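Local coordinates for protein polysaccharide Lyase Family 6 (Bacteroides cellulosilyticus, PDB 6QPS) that probably degrades alginate as a calcium-binding family 6 polysaccharide lyase of a gut bacterium, acting specifically on its mannuronic acid residues, at residues 179-184 / 199-204; 212-217 / 243-248; 237-242 / 261-266; 247-252 / 268-273. All coordinates share one frame; numbering follows the deposited sequence.

Contact 1. Residues 179-184 / 199-204; sequences LVLQVW and NFFGER
Val180 and Phe201 have the nearest CA atoms of the two segments, yet these stay 8.6 Å apart and no hydrogen bond crosses between 179-184 and 199-204. Val180 sits at a bend just before strand 181-183, with phi/psi of -69°/-49°, and this turn of the chain directs its CB toward the other segment. Its two methyls then divide the work. CG1, placed anti to the backbone N (chi1 171°), meets Phe201 CD2 at 4.1 Å, while CG2 lies 4.2 Å from Arg204 NH1. The Phe201 ring receives its neighbours at the rim: Val180 CG1 and, 4.3 Å from Phe201 CZ, Leu181 CD2 both lie near the ring plane. Such filling between strands of different faces is characteristic of the interior of a parallel beta-helix, the fold of the chondroitinase B family. Along the helix axis Phe201 stacks on Phe236 and also meets Phe171, so that aromatic rings follow one another from coil to coil. Arg204 runs extended past Val180 in the opposite direction and brings the edge of its guanidinium to Leu179, whose CA is 4.5 Å from Arg204 NH1. There its NH2 is hydrogen-bonded to the carbonyl oxygen of Gly178, which ties down the charged end inside the protein. Leu179 turns away from this segment and packs against Glu213, a ligand of the bound calcium ion.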
# COMPACT_ATOMS: atom_id res chain seq x y z
N LEU A 179 -4.21 10.73 -0.47
CA LEU A 179 -3.97 9.36 -0.06
C LEU A 179 -5.18 8.74 0.65
O LEU A 179 -5.88 9.40 1.41
CB LEU A 179 -2.78 9.35 0.90
CG LEU A 179 -1.41 9.02 0.30
CD1 LEU A 179 -1.37 7.53 -0.11
CD2 LEU A 179 -1.02 9.96 -0.83
N VAL A 180 -5.37 7.43 0.43
CA VAL A 180 -6.21 6.66 1.34
C VAL A 180 -5.51 6.52 2.69
O VAL A 180 -6.09 6.81 3.75
CB VAL A 180 -6.60 5.28 0.74
CG1 VAL A 180 -7.27 4.40 1.77
CG2 VAL A 180 -7.49 5.47 -0.48
N LEU A 181 -4.24 6.13 2.68
CA LEU A 181 -3.48 5.84 3.90
C LEU A 181 -2.05 6.34 3.75
O LEU A 181 -1.25 5.77 2.98
CB LEU A 181 -3.54 4.35 4.21
CG LEU A 181 -2.80 3.81 5.41
CD1 LEU A 181 -3.18 4.52 6.65
CD2 LEU A 181 -3.08 2.30 5.58
N GLN A 182 -1.72 7.39 4.50
CA GLN A 182 -0.36 7.92 4.56
C GLN A 182 0.31 7.53 5.87
O GLN A 182 -0.26 7.72 6.95
CB GLN A 182 -0.41 9.45 4.49
CG GLN A 182 0.93 10.15 4.73
CD GLN A 182 1.86 10.04 3.54
OE1 GLN A 182 1.50 10.35 2.41
NE2 GLN A 182 3.10 9.60 3.79
N VAL A 183 1.53 7.01 5.77
CA VAL A 183 2.40 6.82 6.92
C VAL A 183 3.30 8.05 7.00
O VAL A 183 4.20 8.23 6.17
CB VAL A 183 3.19 5.51 6.82
CG1 VAL A 183 4.04 5.33 8.08
CG2 VAL A 183 2.25 4.32 6.62
N TRP A 184 3.07 8.90 8.00
CA TRP A 184 3.83 10.12 8.19
C TRP A 184 5.06 9.86 9.04
O TRP A 184 4.94 9.30 10.13
CB TRP A 184 2.99 11.14 8.94
CG TRP A 184 1.81 11.69 8.19
CD1 TRP A 184 0.54 11.21 8.20
CD2 TRP A 184 1.79 12.87 7.36
NE1 TRP A 184 -0.29 12.00 7.42
CE2 TRP A 184 0.45 13.03 6.90
CE3 TRP A 184 2.75 13.79 6.95
CZ2 TRP A 184 0.08 14.07 6.06
CZ3 TRP A 184 2.36 14.83 6.13
CH2 TRP A 184 1.04 14.94 5.67
N ASN A 199 -6.72 -5.75 5.22
CA ASN A 199 -7.65 -4.73 4.74
C ASN A 199 -7.99 -4.98 3.27
O ASN A 199 -7.23 -5.62 2.53
CB ASN A 199 -7.02 -3.35 4.88
CG ASN A 199 -6.65 -3.05 6.28
OD1 ASN A 199 -7.49 -2.84 7.14
ND2 ASN A 199 -5.36 -3.00 6.54
N PHE A 200 -9.16 -4.48 2.88
CA PHE A 200 -9.62 -4.50 1.49
C PHE A 200 -9.65 -3.06 0.99
O PHE A 200 -10.51 -2.26 1.40
CB PHE A 200 -11.00 -5.16 1.40
CG PHE A 200 -11.42 -5.58 -0.00
CD1 PHE A 200 -11.86 -4.64 -0.91
CD2 PHE A 200 -11.35 -6.90 -0.39
CE1 PHE A 200 -12.25 -5.03 -2.19
CE2 PHE A 200 -11.73 -7.29 -1.66
CZ PHE A 200 -12.16 -6.34 -2.55
N PHE A 201 -8.70 -2.72 0.13
CA PHE A 201 -8.63 -1.40 -0.50
C PHE A 201 -9.36 -1.56 -1.83
O PHE A 201 -8.85 -2.21 -2.75
CB PHE A 201 -7.18 -0.97 -0.69
CG PHE A 201 -6.42 -0.79 0.60
CD1 PHE A 201 -5.66 -1.83 1.10
CD2 PHE A 201 -6.45 0.40 1.31
CE1 PHE A 201 -4.97 -1.70 2.28
CE2 PHE A 201 -5.72 0.55 2.50
CZ PHE A 201 -5.00 -0.51 2.99
N GLY A 202 -10.58 -1.04 -1.92
CA GLY A 202 -11.42 -1.19 -3.11
C GLY A 202 -11.22 -0.11 -4.16
O GLY A 202 -10.21 0.60 -4.20
N GLU A 203 -12.24 0.03 -4.99
CA GLU A 203 -12.07 0.72 -6.25
C GLU A 203 -11.63 2.17 -6.07
O GLU A 203 -12.14 2.90 -5.20
CB GLU A 203 -13.39 0.67 -7.02
CG GLU A 203 -13.27 1.30 -8.41
CD GLU A 203 -14.32 0.81 -9.39
OE1 GLU A 203 -15.42 0.43 -8.95
OE2 GLU A 203 -14.03 0.81 -10.61
N ARG A 204 -10.73 2.59 -6.94
CA ARG A 204 -10.38 3.98 -7.12
C ARG A 204 -10.27 4.22 -8.61
O ARG A 204 -9.46 3.57 -9.29
CB ARG A 204 -9.06 4.34 -6.43
CG ARG A 204 -8.84 5.86 -6.37
CD ARG A 204 -7.67 6.31 -5.52
NE ARG A 204 -7.76 7.75 -5.36
CZ ARG A 204 -7.08 8.46 -4.46
NH1 ARG A 204 -6.21 7.86 -3.66
NH2 ARG A 204 -7.30 9.77 -4.37

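Contact 2. Residues 212-217 / 243-248; sequences AEIIRI and NEIISV. With CA (calcium ion), chain C.
Glu213 and Glu244 meet at the calcium ion, which Glu213 OE2 binds at 2.4 Å and Glu244 OE1 at 2.3 Å. The two side chains lie alongside each other, pointing the same way, with carboxylate planes 58° apart; the metal between them allows Glu213 OE2 and Glu244 OE1 to stand 3.2 Å apart. Two waters, Asn210 and Glu242 complete the site. In the next shell Ser247 OG lies opposite the backbone N (chi1 -177°), which lets it donate to Glu244 OE2 at 2.7 Å from above the carboxylate plane. One water donates to both Glu213 OE2 and Ser247 OG and accepts from Arg216 NE, lying in the guanidinium plane, and so ties Glu213 directly, and Glu244 by way of Ser247, to Arg216. Arg216 NH2, 3.5 Å from Glu213 OE1, adds attraction of charge without an N-H aimed at the oxygen, while its NH1 is held by Gln182 and Tyr155. Parallel strand pairing sets this group in register. Ile245 O accepts from the N atoms of Ile214 and Ile215, Ser247 N bonds to Ile215 O at 2.8 Å and Ile217 N to Ser247 O at 3.0 Å. On the inner face Ile215 lies beside Ile246, and Ile217 beside Val248. Phe236 meets Ile214, Ile215, Ile245 and Ile246, Phe260 the last two. Strand 215-218 lies between strands 181-183 and 244-249, the latter followed by 266-271.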
# COMPACT_ATOMS: atom_id res chain seq x y z
N ALA A 212 -2.90 10.17 -6.34
CA ALA A 212 -4.07 9.33 -6.09
C ALA A 212 -3.63 7.94 -5.62
O ALA A 212 -4.30 6.94 -5.88
CB ALA A 212 -5.00 9.28 -7.31
N GLU A 213 -2.49 7.87 -4.92
CA GLU A 213 -1.97 6.62 -4.38
C GLU A 213 -2.95 6.05 -3.34
O GLU A 213 -3.71 6.78 -2.70
CB GLU A 213 -0.62 6.87 -3.71
CG GLU A 213 0.47 7.44 -4.63
CD GLU A 213 0.56 8.97 -4.70
OE1 GLU A 213 -0.39 9.67 -4.26
OE2 GLU A 213 1.59 9.48 -5.25
N ILE A 214 -2.88 4.74 -3.12
CA ILE A 214 -3.61 4.12 -2.02
C ILE A 214 -2.81 4.21 -0.72
O ILE A 214 -3.32 4.69 0.30
CB ILE A 214 -3.98 2.66 -2.35
CG1 ILE A 214 -4.77 2.54 -3.67
CG2 ILE A 214 -4.81 2.03 -1.21
CD1 ILE A 214 -6.04 3.35 -3.75
N ILE A 215 -1.56 3.73 -0.72
CA ILE A 215 -0.68 3.82 0.44
C ILE A 215 0.61 4.52 0.04
O ILE A 215 1.20 4.20 -1.00
CB ILE A 215 -0.34 2.42 1.02
CG1 ILE A 215 -1.58 1.63 1.43
CG2 ILE A 215 0.64 2.53 2.20
CD1 ILE A 215 -1.29 0.23 1.92
N ARG A 216 1.08 5.43 0.89
CA ARG A 216 2.39 6.06 0.75
C ARG A 216 3.11 5.91 2.09
O ARG A 216 2.56 6.29 3.14
CB ARG A 216 2.31 7.53 0.35
CG ARG A 216 3.69 8.14 0.03
CD ARG A 216 3.59 9.65 0.01
NE ARG A 216 2.94 10.22 -1.16
CZ ARG A 216 2.14 11.28 -1.14
NH1 ARG A 216 1.79 11.87 -0.01
NH2 ARG A 216 1.66 11.76 -2.28
N ILE A 217 4.29 5.33 2.07
CA ILE A 217 5.06 5.08 3.30
C ILE A 217 6.22 6.07 3.35
O ILE A 217 7.28 5.84 2.76
CB ILE A 217 5.56 3.63 3.41
CG1 ILE A 217 4.45 2.62 3.07
CG2 ILE A 217 6.11 3.39 4.86
CD1 ILE A 217 4.92 1.16 3.15
N ASN A 243 -0.34 5.54 -11.28
CA ASN A 243 0.60 4.45 -11.54
C ASN A 243 1.19 3.83 -10.28
O ASN A 243 1.75 2.73 -10.38
CB ASN A 243 1.69 4.87 -12.54
CG ASN A 243 2.57 5.97 -12.05
OD1 ASN A 243 2.40 6.50 -10.96
ND2 ASN A 243 3.55 6.34 -12.87
N GLU A 244 1.06 4.46 -9.11
CA GLU A 244 1.50 3.85 -7.85
C GLU A 244 0.27 3.44 -7.03
O GLU A 244 -0.46 4.31 -6.52
CB GLU A 244 2.34 4.80 -7.00
CG GLU A 244 3.59 5.34 -7.66
CD GLU A 244 4.26 6.39 -6.80
OE1 GLU A 244 3.62 7.45 -6.56
OE2 GLU A 244 5.41 6.15 -6.34
N ILE A 245 0.09 2.13 -6.83
CA ILE A 245 -0.86 1.65 -5.82
C ILE A 245 -0.28 1.88 -4.44
O ILE A 245 -0.91 2.52 -3.57
CB ILE A 245 -1.18 0.16 -6.04
CG1 ILE A 245 -1.70 -0.14 -7.45
CG2 ILE A 245 -2.14 -0.32 -4.96
CD1 ILE A 245 -1.68 -1.64 -7.74
N ILE A 246 0.93 1.38 -4.22
CA ILE A 246 1.71 1.62 -3.01
C ILE A 246 2.98 2.33 -3.45
O ILE A 246 3.72 1.83 -4.31
CB ILE A 246 2.07 0.32 -2.28
CG1 ILE A 246 0.82 -0.51 -1.95
CG2 ILE A 246 2.88 0.65 -1.03
CD1 ILE A 246 1.16 -1.82 -1.24
N SER A 247 3.22 3.50 -2.86
CA SER A 247 4.44 4.28 -3.08
C SER A 247 5.30 4.19 -1.81
O SER A 247 5.01 4.83 -0.79
CB SER A 247 4.05 5.70 -3.41
OG SER A 247 5.13 6.54 -3.71
N VAL A 248 6.32 3.33 -1.85
CA VAL A 248 7.23 3.15 -0.72
C VAL A 248 8.30 4.24 -0.81
O VAL A 248 9.01 4.32 -1.82
CB VAL A 248 7.87 1.75 -0.73
CG1 VAL A 248 8.74 1.59 0.52
CG2 VAL A 248 6.81 0.62 -0.80
CA CA C . 2.24 9.04 -7.47
O HOH W 1 3.93 9.09 -3.73
O HOH W 2 4.19 10.42 -6.98
O HOH W 3 3.28 8.60 -9.67

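Contact 3. Residues 237-242 / 261-266; sequences FRCSGE and YESAGG. With CA (calcium ion), chain C.
Phe237 and Tyr261 begin equivalent bends on adjacent coils of the beta-helix, and the first of these leads to the calcium site. Their rings lie side by side, planes 10° apart, but are slid so far that they barely overlap; Phe237 CD2 and Tyr261 CD1 approach to 3.5 Å. Arg238 and Glu262, the next pair, both adopt left-handed backbone angles and send their side chains out together. Arg238 grips one oxygen side-on, NE at 2.9 Å and NH2 at 3.0 Å from Glu262 OE1, with guanidinium and carboxylate nearly coplanar; Phe237 CZ lies over a guanidinium face, and Glu262 OE2 is taken by His285. A methionine in place of Arg238 would lose these N-H groups and would probably leave Glu262 OE1 without its charged mate. Backbone N-H groups and serine hydroxyls also knit the coils together. Arg238 N points almost straight at Tyr261 O (175°), an oxygen that also accepts from Ser263 OG. The same hydroxyl accepts from Cys239 N at 3.0 Å, and Ser240 OG accepts from Ala264 N at 2.9 Å, with a water joining it to Glu262 O. At the end of 237-242, Glu242 binds calcium through OE1 at 2.4 Å and OE2 at 2.7 Å, OE2 also held by the N atoms of Gly211 and Ala212. Like turns stacked coil upon coil, with bonds running between them, are typical of the parallel beta-helix.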
# COMPACT_ATOMS: atom_id res chain seq x y z
N PHE A 237 -8.14 -3.95 -4.89
CA PHE A 237 -9.15 -4.33 -5.90
C PHE A 237 -9.52 -3.11 -6.72
O PHE A 237 -10.14 -2.17 -6.21
CB PHE A 237 -10.36 -4.90 -5.16
CG PHE A 237 -11.58 -5.20 -6.00
CD1 PHE A 237 -12.63 -4.30 -6.09
CD2 PHE A 237 -11.71 -6.43 -6.63
CE1 PHE A 237 -13.79 -4.60 -6.82
CE2 PHE A 237 -12.86 -6.74 -7.38
CZ PHE A 237 -13.89 -5.83 -7.48
N ARG A 238 -9.13 -3.11 -8.00
CA ARG A 238 -9.48 -2.01 -8.90
C ARG A 238 -8.97 -0.68 -8.36
O ARG A 238 -9.61 0.38 -8.54
CB ARG A 238 -10.98 -2.02 -9.21
CG ARG A 238 -11.35 -3.32 -9.93
CD ARG A 238 -12.81 -3.40 -10.19
NE ARG A 238 -13.10 -4.60 -10.98
CZ ARG A 238 -14.32 -5.07 -11.23
NH1 ARG A 238 -15.39 -4.45 -10.72
NH2 ARG A 238 -14.46 -6.16 -11.98
N CYS A 239 -7.77 -0.71 -7.77
CA CYS A 239 -7.11 0.52 -7.30
C CYS A 239 -6.36 1.13 -8.48
O CYS A 239 -5.23 0.73 -8.79
CB CYS A 239 -6.15 0.23 -6.15
SG CYS A 239 -6.91 -0.54 -4.68
N SER A 240 -6.99 2.11 -9.14
CA SER A 240 -6.56 2.55 -10.47
C SER A 240 -6.48 4.06 -10.55
O SER A 240 -6.63 4.64 -11.63
CB SER A 240 -7.48 1.97 -11.55
OG SER A 240 -7.44 0.55 -11.44
N GLY A 241 -6.20 4.73 -9.44
CA GLY A 241 -6.11 6.18 -9.47
C GLY A 241 -4.93 6.71 -10.27
O GLY A 241 -5.03 7.78 -10.89
N GLU A 242 -3.79 6.02 -10.19
CA GLU A 242 -2.53 6.46 -10.81
C GLU A 242 -1.57 5.28 -10.82
O GLU A 242 -1.88 4.19 -10.34
CB GLU A 242 -1.92 7.62 -10.03
CG GLU A 242 -1.61 7.27 -8.57
CD GLU A 242 -0.34 7.94 -8.10
OE1 GLU A 242 0.75 7.35 -8.29
OE2 GLU A 242 -0.44 9.06 -7.55
N TYR A 261 -5.36 -6.90 -7.61
CA TYR A 261 -6.33 -7.46 -8.55
C TYR A 261 -6.93 -6.36 -9.41
O TYR A 261 -7.59 -5.45 -8.89
CB TYR A 261 -7.43 -8.18 -7.77
CG TYR A 261 -8.55 -8.83 -8.58
CD1 TYR A 261 -9.67 -8.09 -8.99
CD2 TYR A 261 -8.50 -10.18 -8.90
CE1 TYR A 261 -10.70 -8.69 -9.69
CE2 TYR A 261 -9.52 -10.78 -9.61
CZ TYR A 261 -10.61 -10.03 -10.02
OH TYR A 261 -11.66 -10.60 -10.72
N GLU A 262 -6.74 -6.48 -10.73
CA GLU A 262 -7.31 -5.54 -11.70
C GLU A 262 -7.01 -4.08 -11.33
O GLU A 262 -7.85 -3.20 -11.51
CB GLU A 262 -8.82 -5.75 -11.87
CG GLU A 262 -9.16 -7.07 -12.56
CD GLU A 262 -10.64 -7.22 -12.92
OE1 GLU A 262 -11.47 -6.39 -12.49
OE2 GLU A 262 -10.95 -8.19 -13.63
N SER A 263 -5.80 -3.81 -10.84
CA SER A 263 -5.43 -2.50 -10.31
C SER A 263 -4.43 -1.83 -11.25
O SER A 263 -3.32 -2.35 -11.44
CB SER A 263 -4.86 -2.64 -8.90
OG SER A 263 -5.87 -3.00 -7.96
N ALA A 264 -4.79 -0.66 -11.79
CA ALA A 264 -3.99 0.02 -12.81
C ALA A 264 -2.83 0.83 -12.21
O ALA A 264 -2.71 2.04 -12.39
CB ALA A 264 -4.88 0.93 -13.65
N GLY A 265 -1.95 0.12 -11.53
CA GLY A 265 -0.72 0.68 -11.00
C GLY A 265 0.15 -0.45 -10.49
O GLY A 265 -0.13 -1.62 -10.74
N GLY A 266 1.23 -0.09 -9.79
CA GLY A 266 2.21 -1.06 -9.32
C GLY A 266 2.57 -0.87 -7.86
O GLY A 266 2.12 0.06 -7.17
CA CA C . 2.24 9.04 -7.47
O HOH W 4 -8.50 -1.20 -13.34
O HOH W 2 4.19 10.42 -6.98
O HOH W 3 3.28 8.60 -9.67

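Contact 4. Residues 247-252 / 268-273; sequences SVKSCH and VCRHGH. With ACT (acetate ion), chain D.
Among backbone bonds, Val248 N donates to Val268 O at 2.9 Å, and Val248 O accepts from both Arg270 N and His271 N, which marks a beta bulge where the register slips by one residue. His252 N reaches His273 O at 3.0 Å, and Cys251 SG accepts a long bond from His273 N at 3.4 Å. Gly272 passes so near Ser250 O that a CB there would clash. Strands 247-249 and 268-271 belong to successive coils of the parallel beta-helix and run at 36° to each other. Packing gathers on the outer side: Lys249 CG lies opposite the carbonyl carbon (chi1 -69°) and the rest of the chain extends along His271, CE 3.6 Å from His271 CD2 and 3.7 Å from Arg270 CG. Arg270 CG sits over the centre of the imidazole; the guanidinium beyond is hydrogen-bonded to Ser338 O and makes a cation-pi contact with Tyr339. Among polar contacts, Lys249 NZ donates to an acetate oxygen at 2.8 Å and to a water shared with His271 NE2. A leucine in place of Lys249 would lack the ammonium and would probably leave the acetate and water without this donor. The acetate, probably from the crystallisation liquor, is also bound by Ser220.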
# COMPACT_ATOMS: atom_id res chain seq x y z
N SER A 247 3.22 3.50 -2.86
CA SER A 247 4.44 4.28 -3.08
C SER A 247 5.30 4.19 -1.81
O SER A 247 5.01 4.83 -0.79
CB SER A 247 4.05 5.70 -3.41
OG SER A 247 5.13 6.54 -3.71
N VAL A 248 6.32 3.33 -1.85
CA VAL A 248 7.23 3.15 -0.72
C VAL A 248 8.30 4.24 -0.81
O VAL A 248 9.01 4.32 -1.82
CB VAL A 248 7.87 1.75 -0.73
CG1 VAL A 248 8.74 1.59 0.52
CG2 VAL A 248 6.81 0.62 -0.80
N LYS A 249 8.38 5.09 0.22
CA LYS A 249 9.28 6.24 0.25
C LYS A 249 10.02 6.32 1.59
O LYS A 249 10.09 7.39 2.22
CB LYS A 249 8.52 7.53 -0.06
CG LYS A 249 8.03 7.63 -1.51
CD LYS A 249 7.30 8.94 -1.79
CE LYS A 249 7.23 9.24 -3.27
NZ LYS A 249 6.49 10.50 -3.57
N SER A 250 10.56 5.19 2.05
CA SER A 250 11.31 5.09 3.31
C SER A 250 11.95 3.71 3.35
O SER A 250 11.85 2.93 2.39
CB SER A 250 10.42 5.39 4.53
OG SER A 250 9.33 4.49 4.56
N CYS A 251 12.68 3.42 4.44
CA CYS A 251 13.57 2.27 4.49
C CYS A 251 13.05 1.13 5.37
O CYS A 251 12.36 1.33 6.37
CB CYS A 251 14.97 2.68 4.99
SG CYS A 251 15.82 3.97 4.06
N HIS A 252 13.45 -0.09 4.99
CA HIS A 252 13.28 -1.29 5.82
C HIS A 252 11.82 -1.69 6.03
O HIS A 252 11.49 -2.33 7.02
CB HIS A 252 14.01 -1.18 7.16
CG HIS A 252 15.48 -0.94 7.06
ND1 HIS A 252 16.37 -1.93 6.72
CD2 HIS A 252 16.22 0.17 7.31
CE1 HIS A 252 17.60 -1.44 6.77
NE2 HIS A 252 17.54 -0.17 7.12
N VAL A 268 5.62 0.15 -5.91
CA VAL A 268 6.78 0.94 -6.33
C VAL A 268 7.71 1.23 -5.16
O VAL A 268 7.31 1.88 -4.18
CB VAL A 268 6.33 2.25 -7.00
CG1 VAL A 268 7.53 3.06 -7.50
CG2 VAL A 268 5.35 1.93 -8.15
N CYS A 269 8.97 0.80 -5.29
CA CYS A 269 10.05 1.14 -4.35
C CYS A 269 10.59 2.47 -4.84
O CYS A 269 11.61 2.54 -5.56
CB CYS A 269 11.12 0.06 -4.36
SG CYS A 269 10.61 -1.47 -3.52
N ARG A 270 9.88 3.56 -4.50
CA ARG A 270 10.13 4.86 -5.12
C ARG A 270 11.31 5.60 -4.51
O ARG A 270 12.17 6.12 -5.23
CB ARG A 270 8.85 5.73 -5.09
CG ARG A 270 9.05 7.12 -5.68
CD ARG A 270 9.45 7.08 -7.17
NE ARG A 270 9.77 8.42 -7.66
CZ ARG A 270 10.97 8.97 -7.63
NH1 ARG A 270 12.01 8.27 -7.18
NH2 ARG A 270 11.15 10.21 -8.06
N HIS A 271 11.33 5.69 -3.18
CA HIS A 271 12.46 6.27 -2.46
C HIS A 271 12.75 5.38 -1.25
O HIS A 271 11.89 4.64 -0.79
CB HIS A 271 12.17 7.68 -1.91
CG HIS A 271 11.77 8.73 -2.91
ND1 HIS A 271 12.51 9.06 -4.03
CD2 HIS A 271 10.76 9.63 -2.85
CE1 HIS A 271 11.93 10.08 -4.64
NE2 HIS A 271 10.88 10.45 -3.94
N GLY A 272 13.97 5.48 -0.72
CA GLY A 272 14.40 4.65 0.39
C GLY A 272 14.87 3.25 0.01
O GLY A 272 14.70 2.77 -1.12
N HIS A 273 15.48 2.57 0.98
CA HIS A 273 16.36 1.42 0.76
C HIS A 273 15.95 0.24 1.63
O HIS A 273 15.29 0.39 2.67
CB HIS A 273 17.84 1.80 1.02
CG HIS A 273 18.19 3.14 0.46
ND1 HIS A 273 18.27 3.39 -0.90
CD2 HIS A 273 18.39 4.32 1.09
CE1 HIS A 273 18.56 4.68 -1.07
NE2 HIS A 273 18.59 5.27 0.12
C ACT D . 6.93 13.55 -1.54
O ACT D . 7.21 12.35 -1.54
OXT ACT D . 7.66 14.53 -1.25
CH3 ACT D . 5.53 13.90 -2.03
O HOH W 5 8.70 11.93 -5.07

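In the fold
Contacts 1, 2 and 4 are buried, whereas contact 3 is partly buried, on bends between strands. Contacts 2 and 4 share Ser247 and Val248, so strand 244-249 is paired on one side with 215-218 and on the other with 266-271. Contact 1 differs in joining separate faces of the beta-helix through apolar side chains and the side of an arginine, without a hydrogen bond across. Contacts 2 and 3 meet at the calcium ion, contact 2 supplying two carboxylates and contact 3 one, and Gly266 continues the pairing from one into the other. Contact 4 carries cationic chemistry beside the metal site. Contact 1 joins contact 2 through Gln182 and Arg216, and contact 3 through Arg204 O and Ser240 N.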